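Local coordinates for protein GP23.1 (Bacillus phage spp1, PDB 2XF7) that is of uncertain function but is a putative chaperone of the phage, a small all-helical protein that assembles into a hexamer, at residues L33-E36 and E37-K40. Residues are numbered along the deposited sequence; the frame is centred on the assembly and turned at random.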
ATOM      1  N   LEU B  33     -16.340   8.144  -6.723  1.00 10.29           N
ATOM      2  CA  LEU B  33     -17.174   7.031  -6.247  1.00  9.50           C
ATOM      3  C   LEU B  33     -18.466   7.154  -7.018  1.00 12.01           C
ATOM      4  O   LEU B  33     -18.866   8.268  -7.422  1.00 11.19           O
ATOM      5  CB  LEU B  33     -17.588   7.151  -4.756  1.00 11.10           C
ATOM      6  CG  LEU B  33     -16.529   6.915  -3.683  1.00 14.19           C
ATOM      7  CD1 LEU B  33     -17.171   7.151  -2.291  1.00 14.79           C
ATOM      8  CD2 LEU B  33     -15.999   5.478  -3.773  1.00 12.26           C
ATOM      9  N   THR B  34     -19.123   6.001  -7.205  1.00 10.97           N
ATOM     10  CA  THR B  34     -20.505   6.116  -7.753  1.00 10.29           C
ATOM     11  C   THR B  34     -21.450   6.282  -6.540  1.00 12.74           C
ATOM     12  O   THR B  34     -21.104   5.950  -5.375  1.00 12.32           O
ATOM     13  CB  THR B  34     -20.910   4.836  -8.531  1.00 11.56           C
ATOM     14  OG1 THR B  34     -20.947   3.740  -7.609  1.00 13.24           O
ATOM     15  CG2 THR B  34     -19.924   4.539  -9.669  1.00 14.74           C
ATOM     16  N   GLN B  35     -22.700   6.710  -6.829  1.00 12.18           N
ATOM     17  CA  GLN B  35     -23.665   6.816  -5.735  1.00 11.51           C
ATOM     18  C   GLN B  35     -23.886   5.428  -5.077  1.00 12.51           C
ATOM     19  O   GLN B  35     -24.002   5.332  -3.845  1.00 11.57           O
ATOM     20  CB  GLN B  35     -25.014   7.336  -6.281  1.00 12.49           C
ATOM     21  CG  GLN B  35     -25.993   7.545  -5.133  1.00 13.24           C
ATOM     22  CD  GLN B  35     -25.496   8.577  -4.131  1.00 29.93           C
ATOM     23  OE1 GLN B  35     -25.164   9.725  -4.482  1.00 27.19           O
ATOM     24  NE2 GLN B  35     -25.398   8.190  -2.867  1.00 21.12           N
ATOM     25  N   GLU B  36     -23.973   4.365  -5.891  1.00  9.95           N
ATOM     26  CA  GLU B  36     -24.175   2.998  -5.383  1.00 12.24           C
ATOM     27  C   GLU B  36     -23.015   2.620  -4.434  1.00 13.47           C
ATOM     28  O   GLU B  36     -23.261   2.040  -3.357  1.00 13.04           O
ATOM     29  CB  GLU B  36     -24.202   2.002  -6.540  1.00 13.11           C
ATOM     30  CG  GLU B  36     -24.270   0.595  -5.920  1.00 16.33           C
ATOM     31  CD  GLU B  36     -24.717  -0.426  -6.917  1.00 31.43           C
ATOM     32  OE1 GLU B  36     -25.850  -0.231  -7.433  1.00 17.91           O
ATOM     33  OE2 GLU B  36     -23.939  -1.384  -7.192  1.00 21.56           O
ATOM     34  N   GLU B  37     -21.777   2.979  -4.818  1.00 10.19           N
ATOM     35  CA  GLU B  37     -20.639   2.689  -3.936  1.00 10.83           C
ATOM     36  C   GLU B  37     -20.769   3.472  -2.607  1.00 11.71           C
ATOM     37  O   GLU B  37     -20.497   2.907  -1.536  1.00 11.18           O
ATOM     38  CB  GLU B  37     -19.317   3.060  -4.625  1.00 11.67           C
ATOM     39  CG  GLU B  37     -18.964   1.997  -5.664  1.00 13.30           C
ATOM     40  CD  GLU B  37     -17.774   2.410  -6.518  1.00 24.25           C
ATOM     41  OE1 GLU B  37     -17.624   3.630  -6.765  1.00 14.17           O
ATOM     42  OE2 GLU B  37     -16.940   1.542  -6.865  1.00 18.65           O
ATOM     43  N   ALA B  38     -21.145   4.762  -2.673  1.00 10.92           N
ATOM     44  CA  ALA B  38     -21.296   5.513  -1.427  1.00 10.80           C
ATOM     45  C   ALA B  38     -22.408   4.855  -0.555  1.00 11.89           C
ATOM     46  O   ALA B  38     -22.232   4.726   0.660  1.00 12.29           O
ATOM     47  CB  ALA B  38     -21.708   6.948  -1.720  1.00 12.93           C
ATOM     48  N   ASP B  39     -23.513   4.424  -1.162  1.00 10.19           N
ATOM     49  CA  ASP B  39     -24.601   3.760  -0.413  1.00 10.53           C
ATOM     50  C   ASP B  39     -24.080   2.434   0.221  1.00 13.62           C
ATOM     51  O   ASP B  39     -24.421   2.136   1.397  1.00 13.25           O
ATOM     52  CB  ASP B  39     -25.735   3.418  -1.387  1.00 10.88           C
ATOM     53  CG  ASP B  39     -26.495   4.634  -1.911  1.00 20.59           C
ATOM     54  OD1 ASP B  39     -26.361   5.735  -1.306  1.00 22.82           O
ATOM     55  OD2 ASP B  39     -27.250   4.473  -2.897  1.00 30.24           O
ATOM     56  N   LYS B  40     -23.180   1.699  -0.505  1.00 10.51           N
ATOM     57  CA  LYS B  40     -22.583   0.465   0.076  1.00 11.02           C
ATOM     58  C   LYS B  40     -21.734   0.821   1.266  1.00 13.27           C
ATOM     59  O   LYS B  40     -21.779   0.157   2.317  1.00 12.22           O
ATOM     60  CB  LYS B  40     -21.786  -0.366  -0.949  1.00 12.73           C
ATOM     61  CG  LYS B  40     -22.661  -0.946  -2.064  1.00 17.58           C
ATOM     62  CD  LYS B  40     -21.943  -1.895  -2.985  1.00 30.43           C
ATOM     63  CE  LYS B  40     -23.005  -2.586  -3.846  1.00 26.51           C
ATOM     64  NZ  LYS B  40     -23.658  -3.785  -3.190  1.00 19.83           N
TER
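Thr34 and Glu37 trade bonds in both directions at the start of helix 35-42, forming a capping box. Thr34 OG1 accepts from Glu37 N at 3.0 Å; its chi1 of 64° sets the hydroxyl between backbone N and carbonyl carbon, facing Glu37 N. In return the extended Glu37 side chain reaches back across Thr34, and its OE1 takes Thr34 N at 2.8 Å, nearly straight (168°), on the anti side of the carboxylate. Leu33 CD2 lies 3.9 Å from that same OE1. Next to the cap, Gln35 bends at chi2 (61°) and brings NE2 to Asp39 OD1 at 3.1 Å; the acceptor lies in the amide plane but is approached from above the carboxylate. Glu36 and Lys40 run side by side, Glu36 OE2 3.7 Å from Lys40 CE, while Lys40 NZ bonds Ala30 O of the second subunit. Ala38 N to Thr34 O (3.0 Å) and Asp39 N to Gln35 O (2.9 Å) are the first i to i+4 bonds of the helix. Further out, Leu33 packs on Leu24, Ala27 and Phe10. OE1 of the buried Glu37 is thus gripped by a backbone N-H and the Ser4 hydroxyl, and, near the helix N-terminus, its negative charge is probably stabilised by the helix dipole.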